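Local coordinates for putative 2OG-Fe(II) oxygenase family protein (PDB 3OOX) that probably catalyses iron(II)-dependent conversion of 2-oxoglutarate and oxygen to ethene and, in a second reaction, oxidation of L-arginine with release of guanidine and succinate, at residues Y93-F98 with P177-D182; D193-T198 with F268-S273; M101-P106 with V164-S169. All blocks are in the same frame, centred on the assembly; numbering follows the deposited sequence. Where two conformers were deposited one is given.

Interaction 1. Residues Y93-F98 with P177-D182; sequences YDLKEF and PPIPKD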
# COMPACT_ATOMS: atom_id res chain seq x y z
N TYR A 93 -14.29 20.69 0.59
CA TYR A 93 -14.48 19.48 -0.20
C TYR A 93 -13.24 18.61 -0.13
O TYR A 93 -12.14 19.06 -0.42
CB TYR A 93 -14.68 19.83 -1.68
CG TYR A 93 -15.86 20.72 -2.00
CD1 TYR A 93 -17.17 20.28 -1.81
CD2 TYR A 93 -15.68 22.00 -2.52
CE1 TYR A 93 -18.23 21.07 -2.11
CE2 TYR A 93 -16.76 22.81 -2.85
CZ TYR A 93 -18.04 22.35 -2.66
OH TYR A 93 -19.08 23.13 -2.97
N ASP A 94 -13.43 17.35 0.23
CA ASP A 94 -12.37 16.35 0.13
C ASP A 94 -13.11 15.11 -0.32
O ASP A 94 -13.48 14.24 0.48
CB ASP A 94 -11.67 16.09 1.47
CG ASP A 94 -10.56 15.02 1.36
OD1 ASP A 94 -10.04 14.79 0.23
OD2 ASP A 94 -10.24 14.40 2.39
N LEU A 95 -13.37 15.07 -1.62
CA LEU A 95 -14.25 14.07 -2.21
C LEU A 95 -13.45 12.95 -2.84
O LEU A 95 -12.74 13.12 -3.85
CB LEU A 95 -15.15 14.69 -3.27
CG LEU A 95 -16.12 15.72 -2.70
CD1 LEU A 95 -16.84 16.45 -3.85
CD2 LEU A 95 -17.13 15.09 -1.75
N LYS A 96 -13.55 11.77 -2.21
CA LYS A 96 -12.91 10.58 -2.73
C LYS A 96 -13.79 9.39 -2.34
O LYS A 96 -14.47 9.41 -1.29
CB LYS A 96 -11.50 10.49 -2.19
CG LYS A 96 -11.44 10.29 -0.68
CD LYS A 96 -10.17 10.82 -0.07
CE LYS A 96 -10.21 10.73 1.47
NZ LYS A 96 -10.92 11.85 2.13
N GLU A 97 -13.78 8.37 -3.18
CA GLU A 97 -14.57 7.18 -2.95
C GLU A 97 -13.66 5.97 -3.10
O GLU A 97 -12.66 6.02 -3.82
CB GLU A 97 -15.78 7.11 -3.89
CG GLU A 97 -15.43 7.19 -5.38
CD GLU A 97 -16.64 7.19 -6.28
OE1 GLU A 97 -17.72 6.74 -5.84
OE2 GLU A 97 -16.48 7.63 -7.44
N PHE A 98 -13.98 4.88 -2.40
CA PHE A 98 -13.10 3.72 -2.26
C PHE A 98 -13.83 2.42 -2.60
O PHE A 98 -15.01 2.29 -2.33
CB PHE A 98 -12.67 3.52 -0.80
CG PHE A 98 -11.88 4.68 -0.18
CD1 PHE A 98 -12.51 5.83 0.28
CD2 PHE A 98 -10.53 4.56 0.05
CE1 PHE A 98 -11.80 6.83 0.88
CE2 PHE A 98 -9.79 5.57 0.66
CZ PHE A 98 -10.42 6.71 1.05
N PRO A 177 -12.96 12.42 -7.92
CA PRO A 177 -13.60 13.10 -9.05
C PRO A 177 -13.06 14.49 -9.21
O PRO A 177 -12.62 15.10 -8.24
CB PRO A 177 -15.07 13.14 -8.65
CG PRO A 177 -15.07 13.05 -7.17
CD PRO A 177 -13.92 12.14 -6.84
N PRO A 178 -13.06 15.00 -10.46
CA PRO A 178 -12.64 16.36 -10.61
C PRO A 178 -13.71 17.31 -10.08
O PRO A 178 -14.93 17.09 -10.25
CB PRO A 178 -12.47 16.51 -12.13
CG PRO A 178 -13.43 15.58 -12.70
CD PRO A 178 -13.48 14.40 -11.74
N ILE A 179 -13.22 18.33 -9.39
CA ILE A 179 -14.04 19.40 -8.81
C ILE A 179 -13.43 20.69 -9.40
O ILE A 179 -12.21 20.81 -9.43
CB ILE A 179 -13.91 19.42 -7.24
CG1 ILE A 179 -14.00 18.01 -6.63
CG2 ILE A 179 -14.97 20.32 -6.61
CD1 ILE A 179 -15.27 17.25 -6.97
N PRO A 180 -14.27 21.64 -9.86
CA PRO A 180 -13.76 22.89 -10.45
C PRO A 180 -13.37 23.90 -9.35
O PRO A 180 -13.93 25.01 -9.27
CB PRO A 180 -14.93 23.37 -11.31
CG PRO A 180 -16.13 22.85 -10.59
CD PRO A 180 -15.74 21.52 -10.04
N LYS A 181 -12.40 23.51 -8.53
CA LYS A 181 -11.96 24.26 -7.35
C LYS A 181 -10.62 23.76 -6.82
O LYS A 181 -10.38 22.55 -6.73
CB LYS A 181 -13.01 24.17 -6.23
CG LYS A 181 -12.55 24.76 -4.90
CD LYS A 181 -13.72 24.95 -3.93
CE LYS A 181 -13.29 25.68 -2.67
NZ LYS A 181 -13.10 27.14 -2.93
N ASP A 182 -9.77 24.70 -6.40
CA ASP A 182 -8.44 24.39 -5.83
C ASP A 182 -8.52 24.00 -4.35
O ASP A 182 -9.20 24.67 -3.57
CB ASP A 182 -7.51 25.59 -5.95
CG ASP A 182 -7.42 26.13 -7.38
OD1 ASP A 182 -7.42 25.33 -8.34
OD2 ASP A 182 -7.34 27.38 -7.54
O HOH W 1 -12.14 15.17 -5.62
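Leu95, Tyr93, Pro177, Ile179 and Lys181 meet at the surface where the chains of two neighbouring antiparallel strands of the cupin-type beta fold, 97-101 and 170-176, extend past the edge of their pairing. Inside the sheet Glu97 still pairs with His175 through the backbone; past that point direct pairing across 93-98 and 177-182 gives way to apolar contact and a shared water.

Apolar contacts form a row along the chains. Pro177 lies against Leu95 with its ring carbon CG 4.2 Å from Leu95 CB, while Phe82 touches both side chains. Leu95 reaches toward Ile179, and in the conformer given the two side chains cross at about a right angle with Leu95 CD1 3.6 Å from Ile179 CD1; a second isoleucine conformer makes this detail doubtful. At the solvent-exposed end, Lys181 contributes its aliphatic chain rather than its charge: CD approaches the edge of the Tyr93 ring near its plane, 3.8 Å from CD2. The lysine chain leaves with CG anti to the backbone N (chi1 172°) and stays extended as far as CE, which carries CD to the ring before the bend at chi4 turns NZ aside.

A salt bridge within 93-98 joins Lys96 NZ to Asp94 OD2, 2.7 Å apart, the amine coming from above the carboxylate plane.

Polar contact between the segments is mediated. Pro177 can donate no backbone N-H, and its CD sits 3.4 Å from Leu95 O. A water spends one proton on each chain, donating to Leu95 O at 2.8 Å and to Pro177 O at 2.7 Å.

Interaction 2. Residues D193-T198 with F268-S273; sequences DINTIT and FLHFAS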
# COMPACT_ATOMS: atom_id res chain seq x y z
N ASP A 193 1.78 4.21 6.99
CA ASP A 193 1.04 2.99 6.80
C ASP A 193 1.36 2.01 7.92
O ASP A 193 2.49 1.97 8.40
CB ASP A 193 1.48 2.34 5.47
CG ASP A 193 0.89 3.03 4.24
OD1 ASP A 193 -0.01 3.89 4.41
OD2 ASP A 193 1.34 2.70 3.12
N ILE A 194 0.35 1.23 8.30
CA ILE A 194 0.44 0.33 9.47
C ILE A 194 0.87 -1.08 9.14
O ILE A 194 1.20 -1.86 10.07
CB ILE A 194 -0.82 0.37 10.33
CG1 ILE A 194 -2.01 -0.24 9.63
CG2 ILE A 194 -1.14 1.80 10.77
CD1 ILE A 194 -3.29 -0.17 10.50
N ASN A 195 0.98 -1.41 7.85
CA ASN A 195 1.11 -2.77 7.36
C ASN A 195 2.58 -3.14 7.14
O ASN A 195 3.46 -2.59 7.80
CB ASN A 195 0.22 -2.95 6.12
CG ASN A 195 0.44 -1.87 5.05
OD1 ASN A 195 0.07 -0.70 5.26
ND2 ASN A 195 1.03 -2.26 3.89
N THR A 196 2.86 -4.08 6.26
CA THR A 196 4.23 -4.56 6.06
C THR A 196 4.97 -3.74 4.99
O THR A 196 5.93 -3.03 5.31
CB THR A 196 4.21 -6.06 5.74
OG1 THR A 196 3.56 -6.75 6.83
CG2 THR A 196 5.64 -6.63 5.44
N ILE A 197 4.50 -3.83 3.76
CA ILE A 197 4.89 -2.88 2.72
C ILE A 197 3.66 -2.52 1.89
O ILE A 197 2.71 -3.30 1.80
CB ILE A 197 5.99 -3.39 1.76
CG1 ILE A 197 5.60 -4.75 1.13
CG2 ILE A 197 7.33 -3.51 2.52
CD1 ILE A 197 6.60 -5.21 0.01
N THR A 198 3.69 -1.34 1.26
CA THR A 198 2.62 -0.90 0.36
C THR A 198 3.22 -0.67 -1.04
O THR A 198 4.34 -0.09 -1.19
CB THR A 198 1.97 0.39 0.90
OG1 THR A 198 1.46 0.08 2.20
CG2 THR A 198 0.83 0.90 0.01
N PHE A 268 -1.89 -2.83 -0.03
CA PHE A 268 -1.39 -2.84 1.34
C PHE A 268 -1.11 -4.28 1.75
O PHE A 268 -2.04 -5.03 2.17
CB PHE A 268 -2.40 -2.17 2.27
CG PHE A 268 -2.69 -0.74 1.91
CD1 PHE A 268 -1.87 0.28 2.38
CD2 PHE A 268 -3.77 -0.40 1.11
CE1 PHE A 268 -2.16 1.60 2.09
CE2 PHE A 268 -4.01 0.92 0.77
CZ PHE A 268 -3.19 1.92 1.25
N LEU A 269 0.18 -4.65 1.67
CA LEU A 269 0.61 -6.00 1.97
C LEU A 269 0.81 -6.13 3.46
O LEU A 269 1.49 -5.30 4.08
CB LEU A 269 1.89 -6.35 1.22
CG LEU A 269 2.28 -7.81 1.09
CD1 LEU A 269 3.19 -8.00 -0.16
CD2 LEU A 269 2.94 -8.35 2.36
N HIS A 270 0.15 -7.13 4.05
CA HIS A 270 0.18 -7.41 5.49
C HIS A 270 0.74 -8.79 5.75
O HIS A 270 0.64 -9.70 4.91
CB HIS A 270 -1.24 -7.47 6.05
CG HIS A 270 -1.92 -6.15 6.22
ND1 HIS A 270 -2.22 -5.27 5.19
CD2 HIS A 270 -2.44 -5.58 7.34
CE1 HIS A 270 -2.91 -4.24 5.68
NE2 HIS A 270 -3.04 -4.40 6.97
N PHE A 271 1.32 -8.95 6.94
CA PHE A 271 1.70 -10.25 7.43
C PHE A 271 0.40 -11.11 7.67
O PHE A 271 -0.71 -10.62 7.84
CB PHE A 271 2.43 -10.15 8.77
CG PHE A 271 3.81 -9.58 8.71
CD1 PHE A 271 4.75 -10.08 7.83
CD2 PHE A 271 4.22 -8.60 9.60
CE1 PHE A 271 6.03 -9.57 7.78
CE2 PHE A 271 5.53 -8.13 9.59
CZ PHE A 271 6.43 -8.59 8.65
N ALA A 272 0.60 -12.42 7.72
CA ALA A 272 -0.37 -13.35 8.27
C ALA A 272 -0.82 -12.92 9.68
O ALA A 272 -0.00 -12.53 10.52
CB ALA A 272 0.26 -14.74 8.33
N SER A 273 -2.11 -13.02 9.91
CA SER A 273 -2.73 -12.58 11.17
C SER A 273 -2.10 -13.20 12.42
O SER A 273 -1.91 -12.53 13.42
CB SER A 273 -4.20 -12.93 11.17
OG SER A 273 -4.86 -12.17 10.20
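Asn195 lies across the backbone of Leu269 at a classic beta bulge, where Thr196 and Ile197 together face Leu269 at the end of a strand pair in the double-stranded beta-helix core. Its CB sits over the centre of the His270 ring, a CH-pi contact 3.5 Å from the centroid. With CG between the backbone N and the carbonyl carbon (chi1 52°), the amide swings toward Leu269 O and the Phe268 ring; its plane is turned 79° from that ring, whose edge OD1 meets. ND2 donates to Leu269 O at 3.1 Å and to Thr198 OG1 at 2.9 Å, each close to the amide plane. Leu269 O also accepts from Thr196 N at 2.8 Å. With an alanine here, Thr198 OG1 and Leu269 O would each probably lose a donor, and a gap would open beside the Phe268 ring edge.

Thr196 crosses Phe271 at about a right angle, with OG1 over the ring centre and CG2 over the same face. Thr198 points alongside Phe268 and donates from OG1 to Asp193 OD2, which Asn230 also holds. Asp193, probably the aspartate of the family's HxD motif, turns its carboxylate 73° from the Phe268 ring, with OD2 3.8 Å from the edge atom CE1.

Interaction 3. Residues M101-P106 with V164-S169; sequences MGRDLP and VQDGNS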
# COMPACT_ATOMS: atom_id res chain seq x y z
N MSE A 101 -10.78 -4.57 -1.52
CA MSE A 101 -10.77 -6.01 -1.69
C MSE A 101 -9.75 -6.58 -0.73
O MSE A 101 -8.59 -6.20 -0.76
CB MSE A 101 -10.39 -6.39 -3.12
CG MSE A 101 -10.34 -7.92 -3.34
SE MSE A 101 -9.48 -8.38 -5.00
CE MSE A 101 -9.06 -10.25 -4.50
N GLY A 102 -10.21 -7.53 0.10
CA GLY A 102 -9.33 -8.30 0.96
C GLY A 102 -8.99 -9.64 0.34
O GLY A 102 -9.33 -9.92 -0.81
N ARG A 103 -8.35 -10.51 1.12
CA ARG A 103 -7.98 -11.85 0.63
C ARG A 103 -9.20 -12.74 0.49
O ARG A 103 -10.02 -12.78 1.40
CB ARG A 103 -7.00 -12.51 1.60
CG ARG A 103 -6.44 -13.81 1.00
CD ARG A 103 -5.23 -14.33 1.73
NE ARG A 103 -4.05 -13.48 1.53
CZ ARG A 103 -3.31 -13.39 0.44
NH1 ARG A 103 -3.53 -14.17 -0.60
NH2 ARG A 103 -2.30 -12.53 0.43
N ASP A 104 -9.26 -13.47 -0.62
CA ASP A 104 -10.25 -14.55 -0.79
C ASP A 104 -9.63 -15.79 -0.16
O ASP A 104 -8.62 -16.30 -0.65
CB ASP A 104 -10.50 -14.87 -2.26
CG ASP A 104 -11.48 -13.92 -2.93
OD1 ASP A 104 -12.46 -13.49 -2.29
OD2 ASP A 104 -11.28 -13.64 -4.13
N LEU A 105 -10.27 -16.27 0.91
CA LEU A 105 -9.78 -17.41 1.65
C LEU A 105 -10.52 -18.64 1.18
O LEU A 105 -11.67 -18.57 0.83
CB LEU A 105 -10.03 -17.22 3.15
CG LEU A 105 -9.20 -16.10 3.81
CD1 LEU A 105 -9.74 -15.79 5.23
CD2 LEU A 105 -7.72 -16.40 3.88
N PRO A 106 -9.85 -19.80 1.24
CA PRO A 106 -10.54 -21.02 0.90
C PRO A 106 -11.60 -21.34 1.92
O PRO A 106 -11.50 -20.89 3.08
CB PRO A 106 -9.45 -22.08 0.95
CG PRO A 106 -8.42 -21.54 1.80
CD PRO A 106 -8.45 -20.00 1.59
N VAL A 164 4.02 -13.91 5.26
CA VAL A 164 3.02 -13.18 4.48
C VAL A 164 2.01 -14.11 3.83
O VAL A 164 1.10 -13.68 3.16
CB VAL A 164 3.65 -12.26 3.41
CG1 VAL A 164 4.48 -11.18 4.10
CG2 VAL A 164 4.47 -13.06 2.37
N GLN A 165 2.16 -15.41 4.06
CA GLN A 165 1.20 -16.35 3.52
C GLN A 165 -0.20 -16.10 4.10
O GLN A 165 -0.35 -16.00 5.33
CB GLN A 165 1.64 -17.78 3.85
CG GLN A 165 0.74 -18.88 3.33
CD GLN A 165 1.31 -20.28 3.50
OE1 GLN A 165 2.33 -20.60 2.95
NE2 GLN A 165 0.64 -21.09 4.27
N ASP A 166 -1.19 -16.04 3.23
CA ASP A 166 -2.56 -15.71 3.63
C ASP A 166 -2.64 -14.41 4.42
O ASP A 166 -3.59 -14.22 5.19
CB ASP A 166 -3.24 -16.88 4.38
CG ASP A 166 -3.44 -18.12 3.50
OD1 ASP A 166 -3.48 -17.93 2.29
OD2 ASP A 166 -3.52 -19.23 4.04
N GLY A 167 -1.73 -13.49 4.13
CA GLY A 167 -1.71 -12.20 4.81
C GLY A 167 -2.99 -11.40 4.58
O GLY A 167 -3.61 -11.53 3.54
N ASN A 168 -3.32 -10.55 5.54
CA ASN A 168 -4.58 -9.79 5.57
C ASN A 168 -4.44 -8.55 4.70
O ASN A 168 -4.71 -7.43 5.14
CB ASN A 168 -4.92 -9.42 7.00
CG ASN A 168 -6.39 -9.09 7.19
OD1 ASN A 168 -7.21 -9.07 6.26
ND2 ASN A 168 -6.72 -8.82 8.47
N SER A 169 -4.01 -8.76 3.47
CA SER A 169 -3.68 -7.69 2.54
C SER A 169 -4.90 -7.13 1.86
O SER A 169 -5.91 -7.84 1.66
CB SER A 169 -2.63 -8.17 1.52
OG SER A 169 -1.46 -8.60 2.21
O HOH W 2 -7.43 -9.19 3.57
O HOH W 3 -0.28 -10.90 1.74
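Arg103 reaches over the type II beta turn Val164-Gly167, joining the loop after strand 97-101 to the turn that leads into its antiparallel neighbour, strand 170-176, in the cupin-type sheet. CB starts 4.0 Å from Gly167 O. With CG anti to the backbone N (chi1 -171°), the chain extends toward the turn, and CD passes 3.6 Å from Asp166 CA. There the bend at chi3 (-70°) carries NE to the turn, and the next torsion leaves one guanidinium face toward Asp166 N.

NE makes the direct bond: it donates to Gly167 O at 2.8 Å, nearly straight at 165°, with the oxygen close to the guanidinium plane and the donor tilted slightly from the carbonyl plane. That oxygen also accepts from Ser169 N across the inverse gamma turn centred on Asn168, so two donors grip it. Beyond NE, CZ lies near Asp166 CA, and NH2 forms a salt bridge with Asp139 of helix 127-152 and a weak bond to a water held by Ser169 OG. Asp166 is oppositely charged, but OD1 is 4.6 Å from Arg103 NE and well out of the guanidinium plane; OD2 turns to His109 instead.

The arginine backbone is tied to the residues that follow the beta turn. A second water accepts from Arg103 N and donates to Ser169 O, and its remaining proton goes to Asn168 OD1 at 2.7 Å.

Interactions 1 and 3 sit at opposite ends of one antiparallel strand pair, 97-101 with 170-176, their centres about 31 Å apart, so the same two strands are tied together again where their chains leave the sheet. Strand 262-269 adjoins 170-176 on the side away from 97-101 and carries interaction 2, about 28 Å from interaction 1 between centres. Interactions 2 and 3 lie only about 11 Å apart and touch: His270 N and Ser169 OG, 2.9 Å apart, are probably hydrogen-bonded. Interaction 2 alone includes the probable HxD aspartate; a bound 1,2-ethanediol, probably from the crystallisation liquor, lies about 6 Å from the Phe268 side chain.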